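Side-chain contact in cysteine desulfurase (Fervidobacterium islandicum, PDB 6A6E), which probably releases sulfur from L-cysteine as an enzyme-bound persulfide, using pyridoxal phosphate, to supply the Suf pathway of iron-sulfur cluster assembly: residues Y335-D339 / S340-S344. Residues are numbered along the deposited sequence; the frame is centred on the assembly and turned at random.
Sequences YGPID and SSHKS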
loop_
_atom_site.group_PDB
_atom_site.type_symbol
_atom_site.label_atom_id
_atom_site.label_comp_id
_atom_site.label_asym_id
_atom_site.label_seq_id
_atom_site.Cartn_x
_atom_site.Cartn_y
_atom_site.Cartn_z
ATOM N N TYR A 335 -19.002 21.738 -17.417
ATOM C CA TYR A 335 -19.765 21.321 -16.226
ATOM C C TYR A 335 -19.198 21.927 -14.968
ATOM O O TYR A 335 -18.034 22.317 -14.912
ATOM C CB TYR A 335 -19.916 19.777 -16.151
ATOM C CG TYR A 335 -20.304 19.220 -17.517
ATOM C CD1 TYR A 335 -21.599 19.287 -17.975
ATOM C CD2 TYR A 335 -19.335 18.755 -18.380
ATOM C CE1 TYR A 335 -21.954 18.869 -19.255
ATOM C CE2 TYR A 335 -19.660 18.299 -19.649
ATOM C CZ TYR A 335 -20.959 18.408 -20.108
ATOM O OH TYR A 335 -21.234 17.960 -21.373
ATOM N N GLY A 336 -20.026 22.017 -13.946
ATOM C CA GLY A 336 -19.598 22.555 -12.663
ATOM C C GLY A 336 -19.985 24.029 -12.490
ATOM O O GLY A 336 -20.579 24.609 -13.366
ATOM N N PRO A 337 -19.660 24.620 -11.336
ATOM C CA PRO A 337 -19.981 26.009 -11.014
ATOM C C PRO A 337 -19.127 26.978 -11.803
ATOM O O PRO A 337 -17.964 26.708 -12.102
ATOM C CB PRO A 337 -19.619 26.105 -9.506
ATOM C CG PRO A 337 -18.476 25.096 -9.379
ATOM C CD PRO A 337 -18.969 23.951 -10.213
ATOM N N ILE A 338 -19.708 28.109 -12.165
ATOM C CA ILE A 338 -18.954 29.147 -12.872
ATOM C C ILE A 338 -18.847 30.240 -11.838
ATOM O O ILE A 338 -19.620 31.179 -11.832
ATOM C CB ILE A 338 -19.657 29.667 -14.160
ATOM C CG1 ILE A 338 -20.158 28.524 -15.035
ATOM C CG2 ILE A 338 -18.690 30.559 -14.940
ATOM C CD1 ILE A 338 -19.014 27.741 -15.688
ATOM N N ASP A 339 -17.939 30.051 -10.909
ATOM C CA ASP A 339 -17.813 30.898 -9.742
ATOM C C ASP A 339 -16.480 30.511 -9.093
ATOM O O ASP A 339 -15.754 29.682 -9.647
ATOM C CB ASP A 339 -19.034 30.816 -8.801
ATOM C CG ASP A 339 -19.079 29.556 -7.956
ATOM O OD1 ASP A 339 -18.078 28.818 -7.818
ATOM O OD2 ASP A 339 -20.145 29.292 -7.399
ATOM N N SER A 340 -16.106 31.134 -7.983
ATOM C CA SER A 340 -14.715 31.002 -7.509
ATOM C C SER A 340 -14.504 29.721 -6.669
ATOM O O SER A 340 -13.363 29.410 -6.289
ATOM C CB SER A 340 -14.357 32.210 -6.652
ATOM O OG SER A 340 -15.167 32.150 -5.482
ATOM N N SER A 341 -15.577 28.998 -6.378
ATOM C CA SER A 341 -15.475 27.624 -5.866
ATOM C C SER A 341 -14.857 26.628 -6.894
ATOM O O SER A 341 -14.366 25.554 -6.489
ATOM C CB SER A 341 -16.821 27.080 -5.341
ATOM O OG SER A 341 -17.669 26.612 -6.409
ATOM N N HIS A 342 -14.836 26.979 -8.178
ATOM C CA HIS A 342 -14.387 26.044 -9.218
ATOM C C HIS A 342 -12.888 26.129 -9.316
ATOM O O HIS A 342 -12.362 27.175 -9.647
ATOM C CB HIS A 342 -15.030 26.400 -10.577
ATOM C CG HIS A 342 -14.902 25.326 -11.618
ATOM N ND1 HIS A 342 -15.984 24.882 -12.349
ATOM C CD2 HIS A 342 -13.828 24.618 -12.059
ATOM C CE1 HIS A 342 -15.584 23.929 -13.182
ATOM N NE2 HIS A 342 -14.282 23.752 -13.025
ATOM N N LYS A 343 -12.169 25.064 -8.983
ATOM C CA LYS A 343 -10.707 25.098 -9.063
ATOM C C LYS A 343 -10.151 23.846 -9.667
ATOM O O LYS A 343 -10.854 22.888 -9.773
ATOM C CB LYS A 343 -10.131 25.258 -7.640
ATOM C CG LYS A 343 -10.486 26.611 -6.991
ATOM C CD LYS A 343 -9.442 27.631 -7.392
ATOM C CE LYS A 343 -9.729 29.087 -6.997
ATOM N NZ LYS A 343 -11.054 29.630 -7.411
ATOM N N SER A 344 -8.902 23.909 -10.131
ATOM C CA SER A 344 -8.040 22.753 -10.480
ATOM C C SER A 344 -8.307 22.154 -11.837
ATOM O O SER A 344 -7.359 21.697 -12.492
ATOM C CB SER A 344 -8.213 21.550 -9.526
ATOM O OG SER A 344 -7.724 21.875 -8.316
HETATM O O HOH W 1 -20.589 27.035 -5.771
#
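The chi1 of His342 (-166°) places CG anti to the backbone N and carries the imidazole back to the Tyr335-Pro337 backbone, while Asp339, whose CG sits between N and the carbonyl carbon (chi1 76°), brings its OD1 within bonding distance of Ser341 N and OG. ND1 of His342 donates to Pro337 O at 2.7 Å, a bond bent to 145° at the hydrogen but lying in the carbonyl plane. At the ring edge, His342 CE1 comes to 3.4 Å from Tyr335 O, and NE2 reaches Leu345 O. Asp339 OD1 accepts twice: Ser341 OG meets its syn lone pair at 2.6 Å, and Ser341 N approaches from above the carboxylate plane at 2.9 Å. Water joins Asp339 OD2 to Ser341 OG, which also rests against Pro337 CG (3.4 Å). The type I turn from Asp339 to His342 closes through His342 N and Asp339 O at 3.2 Å. A leucine in place of His342 would probably leave Pro337 O and Leu345 O without their donors and loosen the loop between strands 332-334 and 345-350. Because both ring nitrogens donate to carbonyl oxygens, the arrangement is consistent with a protonated imidazole, whose charge the surrounding carbonyls would favour.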